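Local atomic coordinates of sulfoquinovosidase (Escherichia coli, PDB entry 5AEE), a protein that hydrolyses sulfoquinovosyl diacylglycerides and simple sulfoquinovosides, releasing sulfoquinovose that the bacterium degrades as a source of carbon and sulfur. Residues W286-S291 against K300-N305; W304-N309 against L331-P336. The protein carries 1 engineered substitution. All coordinates share one frame; numbering follows the deposited sequence.

Contact 1. Residues W286-S291 against K300-N305; sequences WAQDWS and KRVMWN. With NSQ (4-nitrophenyl alpha-D-6-sulfoquinovoside), chain E.
The sulfonate-binding pocket of this family 31 glycoside hydrolase takes shape where Gln288 and Ser291 pack against Val302 and Met303. Branching at CB lets Val302 serve both neighbours: its CG1 lies 3.2 Å from Ser291 OG, while its CG2 lies 3.6 Å from CD of Gln288. Ser291, short enough to fit beside the backbone, donates from OG to Met303 O at 3.0 Å, tilted 22° from the carbonyl plane. Asn305 N reaches that oxygen from the opposite face, closing an inverse gamma turn centred on Trp304, so two bonds grip the carbonyl. The segment held in this way offers the sulfonate several donors. Val302 N gives a 2.8 Å bond to O13 of the bound 4-nitrophenyl sulfoquinovoside, and Trp304 NE1 meets the same O13 almost straight, at 174°. Arg301 bends at chi3 (70°), which brings NE to O11 of the ligand at 2.9 Å and NH2 to O12 of the ligand at 2.8 Å; its NH1 is held by Phe367 O. A long, flat cation thus spans two oxygens of the anion. Gln288, able both to accept and to donate, takes the sugar hydroxyl O4 on OE1 at 2.6 Å, while NE2 bonds to Gln262 OE1 and to a water that donates to Lys300 O and to O11 of the ligand. Residues 286-291 lead out of barrel strand 282-286, and 300-302 pairs antiparallel with strand 293-295; Trp290 also rests on Ala332 of strand 329-334.

Contact 2. Residues W304-N309 against L331-P336; sequences WNWKWN and LAYINP. With NSQ (4-nitrophenyl alpha-D-6-sulfoquinovoside), chain E.
Trp306 lays its indole against Ile334, Asn335 and Tyr333. Ile334 CG1 sits 3.7 Å from the centroid of the five-membered ring of Trp306 and 7° off its normal, a CH-pi contact suited to isoleucine, whose longer branch lays CG1 and CD1 against the indole. Toward the six-membered ring, the backbone N of Asn335 lies over the same face, while Trp306 CZ3 meets the edge of the Tyr333 ring at CD1, 3.5 Å away. Trp306 NE1 is satisfied by Tyr337 O. A leucine in place of Trp306 would probably leave that carbonyl without its donor and open a gap beside Ile334 and Tyr333. Strand 329-334 is one of the parallel strands of the TIM barrel, and its C-terminal end supplies residues to the active site, as is general in this fold. Here Asn335, its CG between the backbone N and the carbonyl carbon (chi1 71°), stands upright over Trp304, ND2 3.2 Å above the ring centre and the amide plane turned 79° from the indole. From there ND2 donates to Tyr333 OH at 3.1 Å, with the hydroxyl in the amide plane, while Tyr337 N binds OD1; the amide is thereby fixed against turning. Tyr333 OH also bonds to Asp405, the catalytic nucleophile, and packs 3.6 Å from C6 of the ligand. Beyond Trp306 the loop no longer touches residues 331-336: Lys307 extends into solvent, and Trp308, partly exposed, turns to helix 316-325.

How the contacts relate
Contacts 1 and 2 are both buried, share Trp304 and Asn305, and line one ligand site with centres about 6 Å apart. Contact 1 sets a loop against the short strand 300-302 and the turn after it, combining valine packing with one serine bond and turning its donors to the anionic sulfonate; contact 2 sets a loop against barrel strand 329-334 and is mainly aromatic and apolar, with solvent reached at Lys307. Trp304 belongs to both, a donor in contact 1 and a packing surface in contact 2. Two probable hydrogen bonds tie 286-291 to 331-336: Ala287 N to Leu331 O at 2.9 Å, just past the end of strand 282-286, and Trp290 NE1 to Tyr333 O at 2.7 Å. Trp290 also packs against Trp308.

Contact 1. Residues W286-S291 against K300-N305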
ATOM      1  N   TRP A 286       5.592  20.240  -1.630  1.00 24.27           N
ATOM      2  CA  TRP A 286       4.528  19.587  -0.946  1.00 22.91           C
ATOM      3  C   TRP A 286       4.501  20.139   0.485  1.00 24.49           C
ATOM      4  O   TRP A 286       5.481  19.938   1.272  1.00 25.27           O
ATOM      5  CB  TRP A 286       4.727  18.071  -0.906  1.00 23.50           C
ATOM      6  CG  TRP A 286       3.806  17.478  -0.008  1.00 22.07           C
ATOM      7  CD1 TRP A 286       2.434  17.502  -0.084  1.00 23.30           C
ATOM      8  CD2 TRP A 286       4.126  16.639   1.118  1.00 24.11           C
ATOM      9  NE1 TRP A 286       1.891  16.832   0.980  1.00 25.98           N
ATOM     10  CE2 TRP A 286       2.901  16.292   1.731  1.00 23.71           C
ATOM     11  CE3 TRP A 286       5.324  16.221   1.699  1.00 24.41           C
ATOM     12  CZ2 TRP A 286       2.839  15.511   2.898  1.00 28.15           C
ATOM     13  CZ3 TRP A 286       5.273  15.452   2.854  1.00 23.27           C
ATOM     14  CH2 TRP A 286       4.017  15.115   3.443  1.00 25.00           C
ATOM     15  N   ALA A 287       3.449  20.918   0.781  1.00 24.24           N
ATOM     16  CA  ALA A 287       3.317  21.596   2.082  1.00 24.62           C
ATOM     17  C   ALA A 287       2.122  21.108   2.779  1.00 22.88           C
ATOM     18  O   ALA A 287       1.031  21.606   2.581  1.00 21.14           O
ATOM     19  CB  ALA A 287       3.284  23.094   1.892  1.00 26.52           C
ATOM     20  N   GLN A 288       2.302  20.095   3.644  1.00 21.49           N
ATOM     21  CA  GLN A 288       1.174  19.456   4.221  1.00 20.69           C
ATOM     22  C   GLN A 288       0.436  20.430   5.183  1.00 22.31           C
ATOM     23  O   GLN A 288      -0.728  20.290   5.423  1.00 20.70           O
ATOM     24  CB  GLN A 288       1.581  18.153   5.009  1.00 20.22           C
ATOM     25  CG  GLN A 288       2.535  18.392   6.154  1.00 22.95           C
ATOM     26  CD  GLN A 288       2.616  17.119   6.992  1.00 22.93           C
ATOM     27  OE1 GLN A 288       2.201  16.026   6.538  1.00 23.78           O
ATOM     28  NE2 GLN A 288       3.090  17.254   8.213  1.00 30.40           N
ATOM     29  N   ASP A 289       1.148  21.440   5.700  1.00 23.25           N
ATOM     30  CA  ASP A 289       0.583  22.401   6.634  1.00 21.73           C
ATOM     31  C   ASP A 289      -0.096  23.600   5.883  1.00 26.46           C
ATOM     32  O   ASP A 289      -0.307  24.636   6.508  1.00 24.15           O
ATOM     33  CB  ASP A 289       1.659  22.910   7.571  1.00 22.20           C
ATOM     34  CG  ASP A 289       2.735  23.774   6.914  1.00 22.78           C
ATOM     35  OD1 ASP A 289       3.187  23.527   5.778  1.00 25.66           O
ATOM     36  OD2 ASP A 289       3.347  24.639   7.659  1.00 26.19           O
ATOM     37  N   TRP A 290      -0.480  23.380   4.613  1.00 23.51           N
ATOM     38  CA  TRP A 290      -1.172  24.418   3.808  1.00 25.43           C
ATOM     39  C   TRP A 290      -2.449  24.966   4.552  1.00 26.00           C
ATOM     40  O   TRP A 290      -2.848  26.114   4.377  1.00 22.91           O
ATOM     41  CB  TRP A 290      -1.551  23.829   2.501  1.00 25.90           C
ATOM     42  CG  TRP A 290      -2.660  22.824   2.573  1.00 23.56           C
ATOM     43  CD1 TRP A 290      -2.658  21.605   3.179  1.00 25.09           C
ATOM     44  CD2 TRP A 290      -3.947  23.010   2.058  1.00 23.73           C
ATOM     45  NE1 TRP A 290      -3.850  20.996   3.023  1.00 27.36           N
ATOM     46  CE2 TRP A 290      -4.680  21.841   2.345  1.00 24.51           C
ATOM     47  CE3 TRP A 290      -4.566  24.061   1.361  1.00 24.56           C
ATOM     48  CZ2 TRP A 290      -6.010  21.685   1.981  1.00 25.92           C
ATOM     49  CZ3 TRP A 290      -5.892  23.916   0.988  1.00 23.96           C
ATOM     50  CH2 TRP A 290      -6.589  22.723   1.284  1.00 26.20           C
ATOM     51  N   SER A 291      -3.048  24.113   5.403  1.00 23.93           N
ATOM     52  CA  SER A 291      -4.238  24.389   6.179  1.00 23.50           C
ATOM     53  C   SER A 291      -4.024  24.848   7.623  1.00 23.70           C
ATOM     54  O   SER A 291      -4.998  25.156   8.340  1.00 27.88           O
ATOM     55  CB  SER A 291      -5.093  23.117   6.189  1.00 25.41           C
ATOM     56  OG  SER A 291      -4.325  22.029   6.636  1.00 26.13           O
ATOM     57  N   LYS A 300       4.753  18.119  15.045  1.00 24.71           N
ATOM     58  CA  LYS A 300       4.090  19.147  14.255  1.00 25.88           C
ATOM     59  C   LYS A 300       3.155  18.387  13.293  1.00 26.04           C
ATOM     60  O   LYS A 300       3.600  17.581  12.453  1.00 28.19           O
ATOM     61  CB  LYS A 300       5.139  19.973  13.599  1.00 28.30           C
ATOM     62  CG  LYS A 300       4.689  21.084  12.691  1.00 38.92           C
ATOM     63  CD  LYS A 300       5.859  22.080  12.518  1.00 51.19           C
ATOM     64  CE  LYS A 300       5.780  22.912  11.228  1.00 63.83           C
ATOM     65  NZ  LYS A 300       7.003  23.749  10.966  1.00 64.01           N
ATOM     66  N   ARG A 301       1.851  18.541  13.489  1.00 23.83           N
ATOM     67  CA  ARG A 301       0.828  17.897  12.667  1.00 21.71           C
ATOM     68  C   ARG A 301       0.083  18.944  11.870  1.00 22.45           C
ATOM     69  O   ARG A 301       0.325  20.153  12.012  1.00 23.40           O
ATOM     70  CB  ARG A 301      -0.095  17.039  13.493  1.00 22.50           C
ATOM     71  CG  ARG A 301       0.711  15.972  14.225  1.00 25.40           C
ATOM     72  CD  ARG A 301      -0.154  14.995  14.938  1.00 26.58           C
ATOM     73  NE  ARG A 301      -0.868  14.130  14.047  1.00 27.72           N
ATOM     74  CZ  ARG A 301      -1.807  13.267  14.419  1.00 28.66           C
ATOM     75  NH1 ARG A 301      -2.166  13.111  15.726  1.00 28.37           N
ATOM     76  NH2 ARG A 301      -2.376  12.532  13.479  1.00 30.77           N
ATOM     77  N   VAL A 302      -0.824  18.502  11.021  1.00 24.77           N
ATOM     78  CA  VAL A 302      -1.531  19.420  10.133  1.00 24.88           C
ATOM     79  C   VAL A 302      -2.791  19.782  10.895  1.00 23.55           C
ATOM     80  O   VAL A 302      -3.287  18.963  11.689  1.00 24.56           O
ATOM     81  CB  VAL A 302      -1.864  18.714   8.825  1.00 26.03           C
ATOM     82  CG1 VAL A 302      -2.705  19.611   7.923  1.00 24.45           C
ATOM     83  CG2 VAL A 302      -0.568  18.331   8.109  1.00 26.01           C
ATOM     84  N   MET A 303      -3.292  20.967  10.663  1.00 25.06           N
ATOM     85  CA  MET A 303      -4.646  21.352  11.164  1.00 25.66           C
ATOM     86  C   MET A 303      -5.657  20.745  10.234  1.00 25.04           C
ATOM     87  O   MET A 303      -5.780  21.144   9.045  1.00 27.09           O
ATOM     88  CB  MET A 303      -4.816  22.866  11.176  1.00 30.32           C
ATOM     89  CG  MET A 303      -6.211  23.332  11.600  1.00 35.84           C
ATOM     90  SD  MET A 303      -6.732  22.590  13.182  1.00 36.22           S
ATOM     91  CE  MET A 303      -5.401  23.304  14.161  1.00 31.20           C
ATOM     92  N   TRP A 304      -6.419  19.799  10.728  1.00 21.43           N
ATOM     93  CA  TRP A 304      -7.380  19.059   9.831  1.00 22.42           C
ATOM     94  C   TRP A 304      -8.687  19.738   9.474  1.00 25.54           C
ATOM     95  O   TRP A 304      -9.820  19.260   9.718  1.00 29.34           O
ATOM     96  CB  TRP A 304      -7.646  17.646  10.350  1.00 22.22           C
ATOM     97  CG  TRP A 304      -6.502  16.751  10.490  1.00 23.33           C
ATOM     98  CD1 TRP A 304      -5.162  16.996  10.269  1.00 23.95           C
ATOM     99  CD2 TRP A 304      -6.567  15.419  10.955  1.00 25.78           C
ATOM    100  NE1 TRP A 304      -4.422  15.875  10.534  1.00 25.69           N
ATOM    101  CE2 TRP A 304      -5.253  14.896  10.951  1.00 24.60           C
ATOM    102  CE3 TRP A 304      -7.610  14.600  11.318  1.00 26.46           C
ATOM    103  CZ2 TRP A 304      -4.957  13.629  11.353  1.00 27.90           C
ATOM    104  CZ3 TRP A 304      -7.309  13.310  11.707  1.00 26.55           C
ATOM    105  CH2 TRP A 304      -6.003  12.833  11.691  1.00 29.94           C
ATOM    106  N   ASN A 305      -8.545  20.838   8.742  1.00 27.51           N
ATOM    107  CA  ASN A 305      -9.642  21.562   8.212  1.00 26.09           C
ATOM    108  C   ASN A 305      -9.158  22.057   6.876  1.00 29.01           C
ATOM    109  O   ASN A 305      -8.238  22.894   6.800  1.00 31.39           O
ATOM    110  CB  ASN A 305     -10.009  22.731   9.132  1.00 29.84           C
ATOM    111  CG  ASN A 305     -11.323  23.344   8.747  1.00 34.08           C
ATOM    112  OD1 ASN A 305     -12.395  22.721   8.867  1.00 34.04           O
ATOM    113  ND2 ASN A 305     -11.248  24.535   8.184  1.00 39.54           N
TER
HETATM  114  O12 NSQ E1681      -1.593  13.409  10.939  1.00 24.72           O
HETATM  115  S10 NSQ E1681      -0.745  14.545  10.505  1.00 25.37           S
HETATM  116  O13 NSQ E1681      -1.411  15.847  10.272  1.00 25.85           O
HETATM  117  O11 NSQ E1681       0.386  14.625  11.427  1.00 23.56           O
HETATM  118  C6  NSQ E1681      -0.099  14.194   8.949  1.00 25.59           C
HETATM  119  C5  NSQ E1681       0.768  12.947   8.848  1.00 25.03           C
HETATM  120  O5  NSQ E1681      -0.195  11.845   8.869  1.00 23.14           O
HETATM  121  C1  NSQ E1681       0.284  10.570   8.565  1.00 27.15           C
HETATM  122  C2  NSQ E1681       1.093  10.565   7.250  1.00 25.96           C
HETATM  123  O2  NSQ E1681       1.497   9.240   7.042  1.00 23.30           O
HETATM  124  C3  NSQ E1681       2.216  11.574   7.359  1.00 24.84           C
HETATM  125  O3  NSQ E1681       3.022  11.613   6.201  1.00 25.41           O
HETATM  126  C4  NSQ E1681       1.673  12.962   7.604  1.00 26.12           C
HETATM  127  O4  NSQ E1681       2.797  13.875   7.789  1.00 25.75           O
HETATM  128  O1  NSQ E1681       1.101  10.229   9.684  1.00 31.37           O
HETATM  129  C25 NSQ E1681       0.467   9.883  10.811  1.00 32.64           C
HETATM  130  C26 NSQ E1681      -0.390   8.770  10.806  1.00 32.08           C
HETATM  131  C27 NSQ E1681      -1.075   8.480  11.948  1.00 33.42           C
HETATM  132  C28 NSQ E1681      -0.859   9.229  13.100  1.00 33.94           C
HETATM  133  N32 NSQ E1681      -1.628   8.921  14.240  1.00 45.13           N
HETATM  134  O33 NSQ E1681      -1.741   9.797  15.147  1.00 47.76           O
HETATM  135  O34 NSQ E1681      -2.349   7.863  14.259  1.00 48.37           O
HETATM  136  C29 NSQ E1681      -0.018  10.337  13.061  1.00 34.77           C
HETATM  137  C30 NSQ E1681       0.662  10.668  11.903  1.00 32.78           C
HETATM  138  O   HOH W   1       3.043  15.151  10.634  1.00 23.58           O

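Contact 2. Residues W304-N309 against L331-P336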
ATOM      1  N   TRP A 304      -6.419  19.799  10.728  1.00 21.43           N
ATOM      2  CA  TRP A 304      -7.380  19.059   9.831  1.00 22.42           C
ATOM      3  C   TRP A 304      -8.687  19.738   9.474  1.00 25.54           C
ATOM      4  O   TRP A 304      -9.820  19.260   9.718  1.00 29.34           O
ATOM      5  CB  TRP A 304      -7.646  17.646  10.350  1.00 22.22           C
ATOM      6  CG  TRP A 304      -6.502  16.751  10.490  1.00 23.33           C
ATOM      7  CD1 TRP A 304      -5.162  16.996  10.269  1.00 23.95           C
ATOM      8  CD2 TRP A 304      -6.567  15.419  10.955  1.00 25.78           C
ATOM      9  NE1 TRP A 304      -4.422  15.875  10.534  1.00 25.69           N
ATOM     10  CE2 TRP A 304      -5.253  14.896  10.951  1.00 24.60           C
ATOM     11  CE3 TRP A 304      -7.610  14.600  11.318  1.00 26.46           C
ATOM     12  CZ2 TRP A 304      -4.957  13.629  11.353  1.00 27.90           C
ATOM     13  CZ3 TRP A 304      -7.309  13.310  11.707  1.00 26.55           C
ATOM     14  CH2 TRP A 304      -6.003  12.833  11.691  1.00 29.94           C
ATOM     15  N   ASN A 305      -8.545  20.838   8.742  1.00 27.51           N
ATOM     16  CA  ASN A 305      -9.642  21.562   8.212  1.00 26.09           C
ATOM     17  C   ASN A 305      -9.158  22.057   6.876  1.00 29.01           C
ATOM     18  O   ASN A 305      -8.238  22.894   6.800  1.00 31.39           O
ATOM     19  CB  ASN A 305     -10.009  22.731   9.132  1.00 29.84           C
ATOM     20  CG  ASN A 305     -11.323  23.344   8.747  1.00 34.08           C
ATOM     21  OD1 ASN A 305     -12.395  22.721   8.867  1.00 34.04           O
ATOM     22  ND2 ASN A 305     -11.248  24.535   8.184  1.00 39.54           N
ATOM     23  N   TRP A 306      -9.805  21.558   5.841  1.00 25.19           N
ATOM     24  CA  TRP A 306      -9.247  21.485   4.512  1.00 25.48           C
ATOM     25  C   TRP A 306      -9.560  22.730   3.742  1.00 24.97           C
ATOM     26  O   TRP A 306     -10.252  22.702   2.766  1.00 25.00           O
ATOM     27  CB  TRP A 306      -9.752  20.271   3.796  1.00 22.83           C
ATOM     28  CG  TRP A 306      -9.603  19.045   4.719  1.00 22.55           C
ATOM     29  CD1 TRP A 306     -10.602  18.193   5.051  1.00 25.25           C
ATOM     30  CD2 TRP A 306      -8.444  18.592   5.395  1.00 23.92           C
ATOM     31  NE1 TRP A 306     -10.149  17.223   5.887  1.00 25.00           N
ATOM     32  CE2 TRP A 306      -8.809  17.434   6.102  1.00 25.40           C
ATOM     33  CE3 TRP A 306      -7.112  19.014   5.448  1.00 26.07           C
ATOM     34  CZ2 TRP A 306      -7.934  16.761   6.900  1.00 27.13           C
ATOM     35  CZ3 TRP A 306      -6.225  18.305   6.234  1.00 25.26           C
ATOM     36  CH2 TRP A 306      -6.621  17.206   6.934  1.00 26.02           C
ATOM     37  N   LYS A 307      -8.880  23.795   4.152  1.00 26.93           N
ATOM     38  CA  LYS A 307      -9.008  25.086   3.515  1.00 29.29           C
ATOM     39  C   LYS A 307      -7.667  25.764   3.662  1.00 27.39           C
ATOM     40  O   LYS A 307      -7.038  25.697   4.691  1.00 25.12           O
ATOM     41  CB  LYS A 307     -10.096  25.835   4.302  1.00 35.77           C
ATOM     42  CG  LYS A 307     -10.514  27.162   3.747  1.00 50.20           C
ATOM     43  CD  LYS A 307     -11.463  27.832   4.757  1.00 62.91           C
ATOM     44  CE  LYS A 307     -11.204  29.335   4.918  1.00 70.22           C
ATOM     45  NZ  LYS A 307     -11.452  30.155   3.693  1.00 71.79           N
ATOM     46  N   TRP A 308      -7.242  26.458   2.642  1.00 27.05           N
ATOM     47  CA  TRP A 308      -6.012  27.200   2.644  1.00 23.02           C
ATOM     48  C   TRP A 308      -6.032  28.161   3.815  1.00 26.77           C
ATOM     49  O   TRP A 308      -6.976  28.976   3.958  1.00 27.42           O
ATOM     50  CB  TRP A 308      -5.930  27.974   1.325  1.00 23.56           C
ATOM     51  CG  TRP A 308      -4.941  29.088   1.260  1.00 22.11           C
ATOM     52  CD1 TRP A 308      -3.716  29.139   1.839  1.00 22.29           C
ATOM     53  CD2 TRP A 308      -5.083  30.307   0.543  1.00 22.18           C
ATOM     54  NE1 TRP A 308      -3.079  30.286   1.537  1.00 23.58           N
ATOM     55  CE2 TRP A 308      -3.901  31.055   0.771  1.00 22.41           C
ATOM     56  CE3 TRP A 308      -6.062  30.833  -0.240  1.00 23.13           C
ATOM     57  CZ2 TRP A 308      -3.674  32.294   0.184  1.00 23.96           C
ATOM     58  CZ3 TRP A 308      -5.854  32.104  -0.820  1.00 23.13           C
ATOM     59  CH2 TRP A 308      -4.689  32.803  -0.575  1.00 24.71           C
ATOM     60  N   ASN A 309      -4.971  28.117   4.609  1.00 26.18           N
ATOM     61  CA  ASN A 309      -4.733  29.037   5.710  1.00 26.07           C
ATOM     62  C   ASN A 309      -3.848  30.175   5.205  1.00 25.89           C
ATOM     63  O   ASN A 309      -2.646  30.033   5.059  1.00 25.54           O
ATOM     64  CB  ASN A 309      -4.155  28.256   6.897  1.00 28.94           C
ATOM     65  CG  ASN A 309      -3.829  29.166   8.088  1.00 32.61           C
ATOM     66  OD1 ASN A 309      -3.348  30.301   7.929  1.00 34.42           O
ATOM     67  ND2 ASN A 309      -4.121  28.670   9.275  1.00 34.36           N
ATOM     68  N   LEU A 331       1.775  20.914  -3.948  1.00 25.05           N
ATOM     69  CA  LEU A 331       0.989  19.780  -3.429  1.00 24.78           C
ATOM     70  C   LEU A 331       0.574  20.033  -1.977  1.00 23.07           C
ATOM     71  O   LEU A 331       1.360  20.631  -1.203  1.00 23.53           O
ATOM     72  CB  LEU A 331       1.798  18.493  -3.536  1.00 26.51           C
ATOM     73  CG  LEU A 331       2.137  18.109  -5.009  1.00 27.67           C
ATOM     74  CD1 LEU A 331       3.427  18.778  -5.520  1.00 30.02           C
ATOM     75  CD2 LEU A 331       2.331  16.599  -5.026  1.00 30.15           C
ATOM     76  N   ALA A 332      -0.643  19.588  -1.615  1.00 19.71           N
ATOM     77  CA  ALA A 332      -1.218  19.850  -0.285  1.00 20.66           C
ATOM     78  C   ALA A 332      -1.490  18.514   0.467  1.00 22.23           C
ATOM     79  O   ALA A 332      -0.846  17.522   0.167  1.00 23.23           O
ATOM     80  CB  ALA A 332      -2.404  20.728  -0.381  1.00 24.24           C
ATOM     81  N   TYR A 333      -2.463  18.494   1.350  1.00 22.51           N
ATOM     82  CA  TYR A 333      -2.710  17.367   2.265  1.00 22.92           C
ATOM     83  C   TYR A 333      -4.229  17.387   2.582  1.00 26.54           C
ATOM     84  O   TYR A 333      -4.835  18.445   2.880  1.00 26.44           O
ATOM     85  CB  TYR A 333      -1.898  17.526   3.548  1.00 20.73           C
ATOM     86  CG  TYR A 333      -2.184  16.406   4.557  1.00 22.40           C
ATOM     87  CD1 TYR A 333      -3.301  16.484   5.407  1.00 24.13           C
ATOM     88  CD2 TYR A 333      -1.424  15.304   4.636  1.00 22.08           C
ATOM     89  CE1 TYR A 333      -3.588  15.456   6.288  1.00 23.04           C
ATOM     90  CE2 TYR A 333      -1.718  14.241   5.560  1.00 21.02           C
ATOM     91  CZ  TYR A 333      -2.822  14.336   6.338  1.00 21.54           C
ATOM     92  OH  TYR A 333      -3.174  13.365   7.259  1.00 26.56           O
ATOM     93  N   ILE A 334      -4.838  16.218   2.561  1.00 25.07           N
ATOM     94  CA  ILE A 334      -6.270  16.085   2.988  1.00 22.89           C
ATOM     95  C   ILE A 334      -6.410  14.658   3.482  1.00 24.28           C
ATOM     96  O   ILE A 334      -5.690  13.779   3.011  1.00 23.11           O
ATOM     97  CB  ILE A 334      -7.244  16.394   1.837  1.00 24.44           C
ATOM     98  CG1 ILE A 334      -8.713  16.391   2.294  1.00 25.32           C
ATOM     99  CG2 ILE A 334      -6.978  15.491   0.645  1.00 26.27           C
ATOM    100  CD1 ILE A 334      -9.655  17.173   1.382  1.00 24.60           C
ATOM    101  N   ASN A 335      -7.226  14.483   4.507  1.00 23.39           N
ATOM    102  CA  ASN A 335      -7.701  13.176   4.879  1.00 22.25           C
ATOM    103  C   ASN A 335      -9.238  13.199   4.977  1.00 22.67           C
ATOM    104  O   ASN A 335      -9.823  14.233   4.861  1.00 23.31           O
ATOM    105  CB  ASN A 335      -6.929  12.642   6.062  1.00 18.36           C
ATOM    106  CG  ASN A 335      -7.225  13.339   7.360  1.00 21.90           C
ATOM    107  OD1 ASN A 335      -8.362  13.513   7.776  1.00 22.73           O
ATOM    108  ND2 ASN A 335      -6.130  13.760   8.049  1.00 24.16           N
ATOM    109  N   PRO A 336      -9.882  12.063   5.231  1.00 24.98           N
ATOM    110  CA  PRO A 336     -11.317  12.107   5.189  1.00 26.10           C
ATOM    111  C   PRO A 336     -11.977  12.316   6.595  1.00 25.18           C
ATOM    112  O   PRO A 336     -13.130  11.916   6.829  1.00 26.98           O
ATOM    113  CB  PRO A 336     -11.674  10.745   4.610  1.00 24.25           C
ATOM    114  CG  PRO A 336     -10.653   9.854   5.173  1.00 26.65           C
ATOM    115  CD  PRO A 336      -9.398  10.714   5.480  1.00 26.10           C
TER
HETATM  116  O12 NSQ E1681      -1.593  13.409  10.939  1.00 24.72           O
HETATM  117  S10 NSQ E1681      -0.745  14.545  10.505  1.00 25.37           S
HETATM  118  O13 NSQ E1681      -1.411  15.847  10.272  1.00 25.85           O
HETATM  119  O11 NSQ E1681       0.386  14.625  11.427  1.00 23.56           O
HETATM  120  C6  NSQ E1681      -0.099  14.194   8.949  1.00 25.59           C
HETATM  121  C5  NSQ E1681       0.768  12.947   8.848  1.00 25.03           C
HETATM  122  O5  NSQ E1681      -0.195  11.845   8.869  1.00 23.14           O
HETATM  123  C1  NSQ E1681       0.284  10.570   8.565  1.00 27.15           C
HETATM  124  C2  NSQ E1681       1.093  10.565   7.250  1.00 25.96           C
HETATM  125  O2  NSQ E1681       1.497   9.240   7.042  1.00 23.30           O
HETATM  126  C3  NSQ E1681       2.216  11.574   7.359  1.00 24.84           C
HETATM  127  O3  NSQ E1681       3.022  11.613   6.201  1.00 25.41           O
HETATM  128  C4  NSQ E1681       1.673  12.962   7.604  1.00 26.12           C
HETATM  129  O4  NSQ E1681       2.797  13.875   7.789  1.00 25.75           O
HETATM  130  O1  NSQ E1681       1.101  10.229   9.684  1.00 31.37           O
HETATM  131  C25 NSQ E1681       0.467   9.883  10.811  1.00 32.64           C
HETATM  132  C26 NSQ E1681      -0.390   8.770  10.806  1.00 32.08           C
HETATM  133  C27 NSQ E1681      -1.075   8.480  11.948  1.00 33.42           C
HETATM  134  C28 NSQ E1681      -0.859   9.229  13.100  1.00 33.94           C
HETATM  135  N32 NSQ E1681      -1.628   8.921  14.240  1.00 45.13           N
HETATM  136  O33 NSQ E1681      -1.741   9.797  15.147  1.00 47.76           O
HETATM  137  O34 NSQ E1681      -2.349   7.863  14.259  1.00 48.37           O
HETATM  138  C29 NSQ E1681      -0.018  10.337  13.061  1.00 34.77           C
HETATM  139  C30 NSQ E1681       0.662  10.668  11.903  1.00 32.78           C